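Long-range contacts in acetoin utilization protein (Exiguobacterium sibiricum, PDB 2Q04), which probably transfers an acetyl group from acetyl-coenzyme A to an acceptor, as GNAT-family acetyltransferases do, and is named for a role in acetoin utilization: residues 39-44 / 100-105; 74-79 / 114-119; 95-100 / 132-137; 168-173 / 181-186. One frame throughout, in Å; residues are numbered along the deposited sequence.

Contact 1 of 4, residues 39-44 / 100-105; sequences LTAFRQ and AIEVAA
The loop that leads into helix 45-56 of this GNAT-type fold is pinned to strand 95-103 where Glu-102 reaches across to Leu-39, Ala-41 and Phe-42. The Glu-102 chain is stretched (chi1 -164°, extended beyond CG), which carries its carboxylate straight out from the strand into the bend of the loop. There Glu-102 OE2 accepts a hydrogen bond from Ala-41 N at 2.8 Å, met on its syn side and 26° out of the carboxylate plane; Ala-41 CB is pressed against the same OE2. Glu-102 OE1 lies near the plane of the Phe-42 ring, at its edge, 3.5 Å from Phe-42 CD2; the ring and carboxylate planes are 75° apart. Water 1 links the two sides further: it accepts from Phe-42 N at 3.1 Å and is placed to donate to Leu-39 O and Glu-102 OE1, though more acceptors surround it than it has protons. Leu-39 CD2 makes an apolar contact with Glu-102 CG at 3.7 Å and packs on the backbone at Ala-104 N, 3.3 Å away. Phe-42 CE2 and CZ both stand 3.6 Å from Ala-100 CB. With an alanine in place of Glu-102, the amide of Ala-41 would probably be left without its acceptor and the Phe-42 edge without the oxygen beside it. Tyr-75 of the adjacent strand adds a weak hydrogen bond to OE1, and the Phe-42 ring also meets His-139. A glutamate on a central strand thus gathers the loop that precedes a helix packed on the sheet of the GNAT fold.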
loop_
_atom_site.group_PDB
_atom_site.type_symbol
_atom_site.label_atom_id
_atom_site.label_comp_id
_atom_site.label_asym_id
_atom_site.label_seq_id
_atom_site.Cartn_x
_atom_site.Cartn_y
_atom_site.Cartn_z
ATOM N N LEU A 39 -8.918 -12.930 2.466
ATOM C CA LEU A 39 -7.742 -12.084 2.190
ATOM C C LEU A 39 -6.518 -12.953 1.884
ATOM O O LEU A 39 -5.506 -12.904 2.598
ATOM C CB LEU A 39 -7.461 -11.156 3.379
ATOM C CG LEU A 39 -8.555 -10.107 3.678
ATOM C CD1 LEU A 39 -8.349 -9.490 5.040
ATOM C CD2 LEU A 39 -8.593 -9.032 2.609
ATOM N N THR A 40 -6.596 -13.697 0.775
ATOM C CA THR A 40 -5.564 -14.690 0.416
ATOM C C THR A 40 -4.862 -14.376 -0.949
ATOM O O THR A 40 -4.384 -15.290 -1.635
ATOM C CB THR A 40 -6.183 -16.119 0.342
ATOM O OG1 THR A 40 -7.269 -16.126 -0.593
ATOM C CG2 THR A 40 -6.699 -16.555 1.712
ATOM N N ALA A 41 -4.765 -13.088 -1.294
ATOM C CA ALA A 41 -4.160 -12.671 -2.578
ATOM C C ALA A 41 -2.630 -12.743 -2.544
ATOM O O ALA A 41 -1.985 -12.859 -3.592
ATOM C CB ALA A 41 -4.613 -11.259 -2.948
ATOM N N PHE A 42 -2.053 -12.645 -1.348
ATOM C CA PHE A 42 -0.599 -12.717 -1.191
ATOM C C PHE A 42 -0.176 -14.027 -0.556
ATOM O O PHE A 42 0.754 -14.677 -1.028
ATOM C CB PHE A 42 -0.090 -11.524 -0.392
ATOM C CG PHE A 42 -0.215 -10.222 -1.126
ATOM C CD1 PHE A 42 0.681 -9.898 -2.146
ATOM C CD2 PHE A 42 -1.282 -9.371 -0.884
ATOM C CE1 PHE A 42 0.543 -8.723 -2.869
ATOM C CE2 PHE A 42 -1.424 -8.189 -1.603
ATOM C CZ PHE A 42 -0.502 -7.867 -2.596
ATOM N N ARG A 43 -0.873 -14.426 0.504
ATOM C CA ARG A 43 -0.661 -15.747 1.116
ATOM C C ARG A 43 -1.857 -16.114 2.003
ATOM O O ARG A 43 -2.730 -15.280 2.258
ATOM C CB ARG A 43 0.645 -15.768 1.933
ATOM C CG ARG A 43 0.583 -14.989 3.215
ATOM C CD ARG A 43 1.962 -14.528 3.666
ATOM N NE ARG A 43 2.427 -13.368 2.901
ATOM C CZ ARG A 43 3.518 -12.660 3.200
ATOM N NH1 ARG A 43 4.280 -13.000 4.237
ATOM N NH2 ARG A 43 3.855 -11.612 2.453
ATOM N N GLN A 44 -1.895 -17.364 2.460
ATOM C CA GLN A 44 -2.998 -17.833 3.305
ATOM C C GLN A 44 -3.119 -16.944 4.571
ATOM O O GLN A 44 -2.119 -16.393 5.042
ATOM C CB GLN A 44 -2.798 -19.301 3.682
ATOM C CG GLN A 44 -2.785 -20.258 2.471
ATOM C CD GLN A 44 -4.083 -20.220 1.668
ATOM O OE1 GLN A 44 -5.172 -20.381 2.217
ATOM N NE2 GLN A 44 -3.964 -20.038 0.361
ATOM N N ALA A 100 1.200 -3.235 0.362
ATOM C CA ALA A 100 0.022 -3.819 -0.240
ATOM C C ALA A 100 -1.266 -3.228 0.336
ATOM O O ALA A 100 -1.250 -2.512 1.341
ATOM C CB ALA A 100 0.038 -5.331 -0.058
ATOM N N ILE A 101 -2.369 -3.511 -0.344
ATOM C CA ILE A 101 -3.687 -3.081 0.073
ATOM C C ILE A 101 -4.672 -4.121 -0.401
ATOM O O ILE A 101 -4.749 -4.409 -1.581
ATOM C CB ILE A 101 -4.049 -1.698 -0.519
ATOM C CG1 ILE A 101 -5.398 -1.214 0.011
ATOM C CG2 ILE A 101 -4.072 -1.743 -2.025
ATOM C CD1 ILE A 101 -5.687 0.226 -0.321
ATOM N N GLU A 102 -5.356 -4.751 0.534
ATOM C CA GLU A 102 -6.251 -5.838 0.201
ATOM C C GLU A 102 -7.574 -5.707 0.953
ATOM O O GLU A 102 -7.610 -5.235 2.068
ATOM C CB GLU A 102 -5.579 -7.187 0.519
ATOM C CG GLU A 102 -6.248 -8.382 -0.142
ATOM C CD GLU A 102 -5.514 -9.706 0.123
ATOM O OE1 GLU A 102 -4.415 -9.681 0.751
ATOM O OE2 GLU A 102 -6.039 -10.769 -0.304
ATOM N N VAL A 103 -8.656 -6.103 0.296
ATOM C CA VAL A 103 -9.995 -5.994 0.858
ATOM C C VAL A 103 -10.814 -7.211 0.447
ATOM O O VAL A 103 -10.873 -7.549 -0.734
ATOM C CB VAL A 103 -10.711 -4.724 0.337
ATOM C CG1 VAL A 103 -12.156 -4.673 0.845
ATOM C CG2 VAL A 103 -9.935 -3.463 0.739
ATOM N N ALA A 104 -11.454 -7.865 1.422
ATOM C CA ALA A 104 -12.275 -9.049 1.141
ATOM C C ALA A 104 -13.237 -8.780 -0.019
ATOM O O ALA A 104 -13.822 -7.706 -0.114
ATOM C CB ALA A 104 -13.048 -9.467 2.384
ATOM N N ALA A 105 -13.409 -9.785 -0.876
ATOM C CA ALA A 105 -14.209 -9.653 -2.109
ATOM C C ALA A 105 -15.648 -9.147 -1.868
ATOM O O ALA A 105 -16.151 -8.312 -2.624
ATOM C CB ALA A 105 -14.241 -10.987 -2.851
HETATM O O HOH W 1 -3.099 -12.092 1.539
#

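Contact 2 of 4, residues 74-79 / 114-119; sequences GYVTFL and KKLLEV
Leu-116 of helix 112-121 presses against Tyr-75 and Val-76 of strand 71-79, and this is the close part of the contact. Leu-116 CD2 comes 3.5 Å from Tyr-75 O, over the backbone, while Leu-116 CG rests 3.8 Å from Val-76 CG1. The two side chains slide past each other in opposite directions. Val-76 CG1 sits between its own backbone N and carbonyl carbon (chi1 61°), which turns that methyl to Leu-116 and sends CG2 the other way. Val-76 CG2 meets Leu-117 CD2 more loosely, at 4.3 Å. No hydrogen bond joins the two segments; they meet by van der Waals packing, their axes 8.6 Å apart at closest and crossing at -41°. Beside Tyr-75, Gly-74 presents only backbone to Leu-116 CD2, its C 4.2 Å away. The far side of the helix is different: Lys-115 and the exposed Glu-118 form a long salt bridge, Lys-115 NZ to Glu-118 OE1 3.7 Å, within one helical turn. Val-76 also touches Ile-64 and Leu-98 on the strands to either side. Helix 112-121 is the crossover helix of the beta-alpha-beta unit 95-103/112-121/130-135, packed here on the neighbouring strand 71-79, as in the GNAT fold.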
loop_
_atom_site.group_PDB
_atom_site.type_symbol
_atom_site.label_atom_id
_atom_site.label_comp_id
_atom_site.label_asym_id
_atom_site.label_seq_id
_atom_site.Cartn_x
_atom_site.Cartn_y
_atom_site.Cartn_z
ATOM N N GLY A 74 -9.965 -5.883 5.622
ATOM C CA GLY A 74 -9.157 -5.139 4.699
ATOM C C GLY A 74 -7.996 -4.482 5.414
ATOM O O GLY A 74 -8.036 -4.285 6.623
ATOM N N TYR A 75 -6.954 -4.147 4.664
ATOM C CA TYR A 75 -5.786 -3.511 5.236
ATOM C C TYR A 75 -4.958 -2.812 4.174
ATOM O O TYR A 75 -5.122 -3.053 2.977
ATOM C CB TYR A 75 -4.916 -4.543 5.944
ATOM C CG TYR A 75 -4.355 -5.604 5.015
ATOM C CD1 TYR A 75 -3.204 -5.365 4.264
ATOM C CD2 TYR A 75 -4.974 -6.854 4.894
ATOM C CE1 TYR A 75 -2.687 -6.335 3.409
ATOM C CE2 TYR A 75 -4.466 -7.830 4.044
ATOM C CZ TYR A 75 -3.320 -7.565 3.304
ATOM O OH TYR A 75 -2.809 -8.520 2.462
ATOM N N VAL A 76 -4.058 -1.951 4.629
ATOM C CA VAL A 76 -3.077 -1.347 3.773
ATOM C C VAL A 76 -1.795 -1.208 4.575
ATOM O O VAL A 76 -1.834 -0.813 5.750
ATOM C CB VAL A 76 -3.546 0.035 3.229
ATOM C CG1 VAL A 76 -3.789 1.015 4.366
ATOM C CG2 VAL A 76 -2.531 0.591 2.248
ATOM N N THR A 77 -0.657 -1.579 3.956
ATOM C CA THR A 77 0.633 -1.653 4.674
ATOM C C THR A 77 1.631 -0.625 4.185
ATOM O O THR A 77 1.624 -0.245 3.019
ATOM C CB THR A 77 1.280 -3.038 4.524
ATOM O OG1 THR A 77 1.813 -3.181 3.200
ATOM C CG2 THR A 77 0.275 -4.135 4.793
ATOM N N PHE A 78 2.497 -0.175 5.102
ATOM C CA PHE A 78 3.579 0.741 4.770
ATOM C C PHE A 78 4.816 0.300 5.464
ATOM O O PHE A 78 4.779 -0.061 6.636
ATOM C CB PHE A 78 3.247 2.163 5.202
ATOM C CG PHE A 78 2.067 2.715 4.550
ATOM C CD1 PHE A 78 2.183 3.440 3.374
ATOM C CD2 PHE A 78 0.798 2.507 5.087
ATOM C CE1 PHE A 78 1.052 3.953 2.739
ATOM C CE2 PHE A 78 -0.326 3.017 4.466
ATOM C CZ PHE A 78 -0.200 3.747 3.293
ATOM N N LEU A 79 5.926 0.317 4.742
ATOM C CA LEU A 79 7.223 -0.032 5.304
ATOM C C LEU A 79 8.291 0.368 4.321
ATOM O O LEU A 79 7.982 0.792 3.197
ATOM C CB LEU A 79 7.307 -1.544 5.593
ATOM C CG LEU A 79 7.227 -2.504 4.390
ATOM C CD1 LEU A 79 7.592 -3.917 4.827
ATOM C CD2 LEU A 79 5.834 -2.476 3.727
ATOM N N LYS A 114 -10.320 3.390 -0.867
ATOM C CA LYS A 114 -10.230 4.853 -0.825
ATOM C C LYS A 114 -10.041 5.355 0.605
ATOM O O LYS A 114 -9.138 6.147 0.874
ATOM C CB LYS A 114 -11.504 5.495 -1.434
ATOM C CG LYS A 114 -11.593 5.416 -2.966
ATOM N N LYS A 115 -10.895 4.890 1.519
ATOM C CA LYS A 115 -10.842 5.331 2.923
ATOM C C LYS A 115 -9.632 4.811 3.631
ATOM O O LYS A 115 -9.082 5.471 4.494
ATOM C CB LYS A 115 -12.091 4.891 3.677
ATOM C CG LYS A 115 -13.188 5.901 3.676
ATOM C CD LYS A 115 -12.907 7.039 4.658
ATOM C CE LYS A 115 -14.080 7.997 4.735
ATOM N NZ LYS A 115 -13.907 9.003 5.803
ATOM N N LEU A 116 -9.289 3.578 3.354
ATOM C CA LEU A 116 -8.090 2.991 3.893
ATOM C C LEU A 116 -6.910 3.928 3.607
ATOM O O LEU A 116 -6.101 4.209 4.493
ATOM C CB LEU A 116 -7.851 1.630 3.242
ATOM C CG LEU A 116 -7.563 0.420 4.123
ATOM C CD1 LEU A 116 -8.334 0.432 5.366
ATOM C CD2 LEU A 116 -7.868 -0.850 3.329
ATOM N N LEU A 117 -6.856 4.456 2.378
ATOM C CA LEU A 117 -5.781 5.371 1.980
ATOM C C LEU A 117 -5.942 6.747 2.629
ATOM O O LEU A 117 -4.953 7.370 3.015
ATOM C CB LEU A 117 -5.728 5.520 0.449
ATOM C CG LEU A 117 -5.268 4.288 -0.370
ATOM C CD1 LEU A 117 -5.464 4.543 -1.867
ATOM C CD2 LEU A 117 -3.823 3.932 -0.073
ATOM N N GLU A 118 -7.190 7.222 2.739
ATOM C CA GLU A 118 -7.470 8.522 3.384
ATOM C C GLU A 118 -6.947 8.553 4.818
ATOM O O GLU A 118 -6.240 9.471 5.208
ATOM C CB GLU A 118 -8.976 8.815 3.399
ATOM C CG GLU A 118 -9.539 9.352 2.092
ATOM C CD GLU A 118 -11.043 9.676 2.188
ATOM O OE1 GLU A 118 -11.499 10.123 3.277
ATOM O OE2 GLU A 118 -11.758 9.494 1.175
ATOM N N VAL A 119 -7.337 7.556 5.602
ATOM C CA VAL A 119 -6.949 7.479 7.002
ATOM C C VAL A 119 -5.432 7.321 7.143
ATOM O O VAL A 119 -4.833 7.803 8.109
ATOM C CB VAL A 119 -7.670 6.301 7.714
ATOM C CG1 VAL A 119 -7.152 6.129 9.145
ATOM C CG2 VAL A 119 -9.168 6.528 7.714
#

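Contact 3 of 4, residues 95-100 / 132-137; sequences ILELGA and LTTEYY. With CA (calcium ion), chain G; EDO (1,2-ethanediol), chain J.
The flat groups that meet here are peptide units, joined by N-H...O=C bonds across two parallel strands: Leu-132 N binds Leu-96 O and Leu-98 N binds Leu-132 O, both at 3.0 Å and nearly straight on to the carbonyl. The Leu-132, Glu-97 and Ile-95 side chains lie on one face of the sheet, where Leu-132 CD1 is 3.8 Å from Glu-97 CG and Leu-132 CD2 meets Ile-95 CG2. Past this group, Thr-133 has OG1 anti to the backbone N (chi1 -153°), which brings the hydroxyl to Leu-98 O at 2.6 Å, tilted 19° from the carbonyl plane. Water 2 donates to the same oxygen and to Glu-97 OE2. A valine in place of Thr-133 takes away that hydroxyl, and Leu-98 O would probably lose its side-chain donor and water 3 one of its acceptors. The strands then part, from 5.1 Å between the CA atoms of Leu-98 and Thr-133 to 7.7 Å between those of Gly-99 and Thr-134. Calcium occupies this opening, bound by Gly-99 O and Thr-134 O, each at 2.5 Å, and by waters 2, 3 and 4. In GNAT enzymes the splay between the corresponding strands receives the pantetheine of acetyl-coenzyme A, so this opening is probably the cofactor cleft. Strands 71-79 and 182-187 flank the pair; helix 193-203 covers Ile-95 and Leu-132, and helix 149-162 packs on Leu-98 and Glu-135.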
loop_
_atom_site.group_PDB
_atom_site.type_symbol
_atom_site.label_atom_id
_atom_site.label_comp_id
_atom_site.label_asym_id
_atom_site.label_seq_id
_atom_site.Cartn_x
_atom_site.Cartn_y
_atom_site.Cartn_z
ATOM N N ILE A 95 12.164 7.483 1.521
ATOM C CA ILE A 95 11.422 6.669 0.581
ATOM C C ILE A 95 10.740 5.504 1.311
ATOM O O ILE A 95 11.401 4.668 1.940
ATOM C CB ILE A 95 12.325 6.157 -0.568
ATOM C CG1 ILE A 95 12.729 7.336 -1.463
ATOM C CG2 ILE A 95 11.589 5.090 -1.403
ATOM C CD1 ILE A 95 13.613 6.963 -2.624
ATOM N N LEU A 96 9.408 5.495 1.253
ATOM C CA LEU A 96 8.597 4.516 1.948
ATOM C C LEU A 96 7.768 3.754 0.931
ATOM O O LEU A 96 7.377 4.308 -0.084
ATOM C CB LEU A 96 7.669 5.236 2.932
ATOM C CG LEU A 96 6.968 4.393 3.991
ATOM C CD1 LEU A 96 7.970 3.811 4.974
ATOM C CD2 LEU A 96 5.948 5.236 4.721
ATOM N N GLU A 97 7.508 2.484 1.192
ATOM C CA GLU A 97 6.693 1.697 0.279
ATOM C C GLU A 97 5.324 1.367 0.865
ATOM O O GLU A 97 5.214 0.941 2.003
ATOM C CB GLU A 97 7.405 0.399 -0.138
ATOM C CG GLU A 97 6.639 -0.382 -1.247
ATOM C CD GLU A 97 7.203 -1.764 -1.510
ATOM O OE1 GLU A 97 8.199 -2.134 -0.867
ATOM O OE2 GLU A 97 6.623 -2.493 -2.344
ATOM N N LEU A 98 4.289 1.663 0.097
ATOM C CA LEU A 98 2.983 1.149 0.356
ATOM C C LEU A 98 3.035 -0.280 -0.115
ATOM O O LEU A 98 3.007 -0.545 -1.315
ATOM C CB LEU A 98 1.929 1.953 -0.436
ATOM C CG LEU A 98 0.430 1.698 -0.167
ATOM C CD1 LEU A 98 -0.407 2.709 -0.939
ATOM C CD2 LEU A 98 0.005 0.267 -0.537
ATOM N N GLY A 99 3.281 -1.187 0.813
ATOM C CA GLY A 99 3.514 -2.584 0.470
ATOM C C GLY A 99 2.362 -3.179 -0.288
ATOM O O GLY A 99 2.499 -3.543 -1.451
ATOM N N ALA A 100 1.200 -3.235 0.362
ATOM C CA ALA A 100 0.022 -3.819 -0.240
ATOM C C ALA A 100 -1.266 -3.228 0.336
ATOM O O ALA A 100 -1.250 -2.512 1.341
ATOM C CB ALA A 100 0.038 -5.331 -0.058
ATOM N N LEU A 132 6.103 5.205 -2.630
ATOM C CA LEU A 132 5.952 4.508 -3.880
ATOM C C LEU A 132 5.245 3.194 -3.653
ATOM O O LEU A 132 5.161 2.719 -2.533
ATOM C CB LEU A 132 7.332 4.291 -4.558
ATOM C CG LEU A 132 8.423 3.443 -3.833
ATOM C CD1 LEU A 132 8.135 1.940 -3.913
ATOM C CD2 LEU A 132 9.786 3.736 -4.436
ATOM N N THR A 133 4.715 2.621 -4.720
ATOM C CA THR A 133 4.038 1.328 -4.639
ATOM C C THR A 133 4.122 0.613 -5.984
ATOM O O THR A 133 4.205 1.254 -7.032
ATOM C CB THR A 133 2.500 1.490 -4.201
ATOM O OG1 THR A 133 2.058 0.308 -3.537
ATOM C CG2 THR A 133 1.617 1.750 -5.383
ATOM N N THR A 134 4.126 -0.709 -5.941
ATOM C CA THR A 134 4.173 -1.523 -7.141
ATOM C C THR A 134 2.981 -2.442 -7.178
ATOM O O THR A 134 2.613 -3.023 -6.160
ATOM C CB THR A 134 5.419 -2.380 -7.164
ATOM O OG1 THR A 134 5.507 -3.123 -5.939
ATOM C CG2 THR A 134 6.656 -1.520 -7.322
ATOM N N GLU A 135 2.371 -2.576 -8.357
ATOM C CA GLU A 135 1.196 -3.452 -8.542
ATOM C C GLU A 135 1.413 -4.353 -9.757
ATOM O O GLU A 135 1.715 -3.872 -10.835
ATOM C CB GLU A 135 -0.077 -2.607 -8.726
ATOM C CG GLU A 135 -0.588 -1.935 -7.422
ATOM C CD GLU A 135 -1.229 -2.933 -6.443
ATOM O OE1 GLU A 135 -1.697 -3.991 -6.903
ATOM O OE2 GLU A 135 -1.262 -2.652 -5.212
ATOM N N TYR A 136 1.275 -5.666 -9.554
ATOM C CA TYR A 136 1.491 -6.645 -10.601
ATOM C C TYR A 136 0.221 -7.458 -10.841
ATOM O O TYR A 136 -0.408 -7.927 -9.891
ATOM C CB TYR A 136 2.610 -7.588 -10.206
ATOM C CG TYR A 136 3.881 -6.898 -9.791
ATOM C CD1 TYR A 136 4.936 -6.741 -10.688
ATOM C CD2 TYR A 136 4.047 -6.429 -8.498
ATOM C CE1 TYR A 136 6.127 -6.124 -10.302
ATOM C CE2 TYR A 136 5.232 -5.800 -8.103
ATOM C CZ TYR A 136 6.266 -5.659 -9.011
ATOM O OH TYR A 136 7.435 -5.064 -8.626
ATOM N N TYR A 137 -0.087 -7.722 -12.114
ATOM C CA TYR A 137 -1.340 -8.414 -12.488
ATOM C C TYR A 137 -1.503 -9.768 -11.756
ATOM O O TYR A 137 -2.632 -10.222 -11.515
ATOM C CB TYR A 137 -1.400 -8.650 -14.015
ATOM C CG TYR A 137 -0.775 -9.970 -14.443
ATOM C CD1 TYR A 137 -1.469 -11.176 -14.285
ATOM C CD2 TYR A 137 0.516 -10.023 -14.959
ATOM C CE1 TYR A 137 -0.899 -12.386 -14.634
ATOM C CE2 TYR A 137 1.093 -11.241 -15.333
ATOM C CZ TYR A 137 0.386 -12.417 -15.147
ATOM O OH TYR A 137 0.953 -13.632 -15.490
HETATM CA CA CA G . 2.695 -3.894 -3.876
HETATM C C1 EDO J . -4.971 -6.115 -5.356
HETATM O O1 EDO J . -4.655 -4.841 -5.962
HETATM C C2 EDO J . -3.934 -6.473 -4.310
HETATM O O2 EDO J . -3.974 -7.876 -4.056
HETATM O O HOH W 2 4.347 -1.881 -3.387
HETATM O O HOH W 3 1.029 -2.118 -3.886
HETATM O O HOH W 4 4.240 -6.134 -3.971
#

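Contact 4 of 4, residues 168-173 / 181-186; sequences FPTDDP and NCLMAR. With EDO (1,2-ethanediol), chain K.
Unlike first torsions serve Phe-168 and Leu-183: CG of Phe-168 is anti to the carbonyl carbon (chi1 -77°), which lays the ring edge against Ala-185, while Leu-183 sends CG away from its own N (chi1 162°), putting CD2 near Thr-170. This is the antiparallel strand pair at the edge of the mixed sheet of the GNAT-type fold, where strand 166-168, beside strand 182-187, gives way to a loop and a helix. Phe-168 N donates to Leu-183 O at 2.9 Å, in an almost straight bond tilted 25° from the carbonyl plane. The return link is made through water 5, which accepts from Leu-183 N and donates to Phe-168 O, so a water stands between the two backbones as the strands begin to separate. Ala-185 N lies in the plane of the Phe-168 ring, 3.8 Å from Phe-168 CD2, and Phe-168 CE2 is 3.9 Å from Ala-185 CB. Phe-199 of helix 193-203 meets the same ring edge to face. Further along the loop, Thr-170 CB rests 4.0 Å from Leu-183 CD2. The Thr-170 hydroxyl bonds to Arg-203 O and also accepts from Asp-172 N at 2.9 Å, an ST turn that sets the chain for helix 173-176. Asp-172 occupies the N-cap of that helix, its OD2 receiving Ile-175 N. An ethanediol, probably from the crystallisation liquor, bridges the loop and the strand: Thr-170 N donates to its O1, and its O2 donates to Asn-181 O at 2.8 Å.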
loop_
_atom_site.group_PDB
_atom_site.type_symbol
_atom_site.label_atom_id
_atom_site.label_comp_id
_atom_site.label_asym_id
_atom_site.label_seq_id
_atom_site.Cartn_x
_atom_site.Cartn_y
_atom_site.Cartn_z
ATOM N N PHE A 168 3.946 6.406 -12.530
ATOM C CA PHE A 168 5.265 6.838 -13.028
ATOM C C PHE A 168 5.841 5.773 -13.948
ATOM O O PHE A 168 5.812 4.585 -13.618
ATOM C CB PHE A 168 6.236 7.080 -11.867
ATOM C CG PHE A 168 6.007 8.377 -11.150
ATOM C CD1 PHE A 168 6.559 9.552 -11.629
ATOM C CD2 PHE A 168 5.246 8.423 -9.994
ATOM C CE1 PHE A 168 6.348 10.749 -10.973
ATOM C CE2 PHE A 168 5.046 9.625 -9.323
ATOM C CZ PHE A 168 5.591 10.783 -9.819
ATOM N N PRO A 169 6.344 6.187 -15.128
ATOM C CA PRO A 169 7.028 5.240 -15.997
ATOM C C PRO A 169 8.258 4.663 -15.335
ATOM O O PRO A 169 8.840 5.291 -14.459
ATOM C CB PRO A 169 7.430 6.099 -17.213
ATOM C CG PRO A 169 6.548 7.259 -17.181
ATOM C CD PRO A 169 6.246 7.521 -15.743
ATOM N N THR A 170 8.633 3.466 -15.735
ATOM C CA THR A 170 9.827 2.826 -15.210
ATOM C C THR A 170 10.398 1.831 -16.217
ATOM O O THR A 170 9.673 1.298 -17.057
ATOM C CB THR A 170 9.534 2.076 -13.909
ATOM O OG1 THR A 170 10.723 1.431 -13.452
ATOM C CG2 THR A 170 8.444 1.015 -14.126
ATOM N N ASP A 171 11.698 1.588 -16.130
ATOM C CA ASP A 171 12.324 0.563 -16.936
ATOM C C ASP A 171 12.589 -0.704 -16.110
ATOM O O ASP A 171 13.319 -1.594 -16.541
ATOM C CB ASP A 171 13.619 1.080 -17.573
ATOM C CG ASP A 171 14.651 1.509 -16.551
ATOM O OD1 ASP A 171 14.526 1.138 -15.362
ATOM O OD2 ASP A 171 15.597 2.209 -16.944
ATOM N N ASP A 172 12.000 -0.772 -14.918
ATOM C CA ASP A 172 12.108 -1.958 -14.080
ATOM C C ASP A 172 11.617 -3.172 -14.867
ATOM O O ASP A 172 10.489 -3.182 -15.343
ATOM C CB ASP A 172 11.271 -1.805 -12.813
ATOM C CG ASP A 172 11.333 -3.039 -11.918
ATOM O OD1 ASP A 172 12.452 -3.432 -11.525
ATOM O OD2 ASP A 172 10.259 -3.597 -11.588
ATOM N N PRO A 173 12.474 -4.200 -15.012
ATOM C CA PRO A 173 12.122 -5.365 -15.814
ATOM C C PRO A 173 10.778 -6.011 -15.429
ATOM O O PRO A 173 9.976 -6.299 -16.296
ATOM C CB PRO A 173 13.274 -6.333 -15.545
ATOM C CG PRO A 173 14.409 -5.471 -15.197
ATOM C CD PRO A 173 13.835 -4.313 -14.458
ATOM N N ASN A 181 0.931 -3.845 -15.387
ATOM C CA ASN A 181 1.689 -3.568 -14.152
ATOM C C ASN A 181 2.028 -2.092 -14.093
ATOM O O ASN A 181 2.046 -1.407 -15.125
ATOM C CB ASN A 181 2.974 -4.389 -14.089
ATOM C CG ASN A 181 2.728 -5.871 -14.182
ATOM O OD1 ASN A 181 1.632 -6.356 -13.887
ATOM N ND2 ASN A 181 3.744 -6.609 -14.605
ATOM N N CYS A 182 2.292 -1.587 -12.905
ATOM C CA CYS A 182 2.642 -0.192 -12.779
ATOM C C CYS A 182 3.344 0.179 -11.481
ATOM O O CYS A 182 3.203 -0.483 -10.457
ATOM C CB CYS A 182 1.393 0.697 -12.959
ATOM S SG CYS A 182 0.136 0.552 -11.647
ATOM N N LEU A 183 4.140 1.227 -11.568
ATOM C CA LEU A 183 4.729 1.859 -10.428
ATOM C C LEU A 183 3.977 3.138 -10.202
ATOM O O LEU A 183 3.709 3.882 -11.139
ATOM C CB LEU A 183 6.207 2.180 -10.709
ATOM C CG LEU A 183 6.897 3.213 -9.808
ATOM C CD1 LEU A 183 7.118 2.656 -8.391
ATOM C CD2 LEU A 183 8.214 3.623 -10.437
HETATM N N MSE A 184 3.609 3.389 -8.973
HETATM C CA MSE A 184 2.951 4.638 -8.622
HETATM C C MSE A 184 3.614 5.195 -7.410
HETATM O O MSE A 184 4.250 4.461 -6.659
HETATM C CB MSE A 184 1.465 4.412 -8.338
HETATM C CG MSE A 184 0.706 3.832 -9.486
HETATM SE SE MSE A 184 -1.135 3.655 -9.091
HETATM C CE MSE A 184 -1.583 5.537 -8.905
ATOM N N ALA A 185 3.465 6.491 -7.191
ATOM C CA ALA A 185 4.080 7.112 -6.035
ATOM C C ALA A 185 3.422 8.418 -5.629
ATOM O O ALA A 185 2.953 9.167 -6.456
ATOM C CB ALA A 185 5.548 7.324 -6.277
ATOM N N ARG A 186 3.430 8.674 -4.326
ATOM C CA ARG A 186 2.921 9.907 -3.765
ATOM C C ARG A 186 4.075 10.688 -3.194
ATOM O O ARG A 186 4.740 10.228 -2.250
ATOM C CB ARG A 186 1.906 9.610 -2.654
ATOM C CG ARG A 186 1.317 10.864 -1.959
ATOM C CD ARG A 186 0.574 10.464 -0.677
ATOM N NE ARG A 186 -0.428 11.452 -0.238
ATOM C CZ ARG A 186 -0.171 12.501 0.539
ATOM N NH1 ARG A 186 1.068 12.776 0.914
ATOM N NH2 ARG A 186 -1.152 13.307 0.895
HETATM C C1 EDO K . 5.593 0.966 -17.931
HETATM O O1 EDO K . 6.540 2.011 -17.614
HETATM C C2 EDO K . 4.670 0.724 -16.729
HETATM O O2 EDO K . 3.498 -0.027 -17.102
HETATM O O HOH W 5 5.192 1.725 -13.993
#

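Overall arrangement
Contacts 1, 2 and 3 are tied together through strand 95-103: contacts 1 and 3 share Ala-100, and Thr-77 N of contact 2 lies 2.8 Å from Ala-100 O. Leu-79 O, 2.7 Å from Glu-97 N, ties contact 2 to contact 3 further along the same strands. Contact 4 joins from the other side of strand 130-135, Met-184 O lying 2.7 Å from Thr-133 N; the centres of contacts 3 and 4 are about 9 Å apart, those of 1 and 4 about 22 Å. The calcium of contact 3 marks the splayed cleft. The side chain of Ala-100 comes within about 5 Å of the same calcium, which places that end of contact 1 beside the splay where a GNAT cofactor would probably bind.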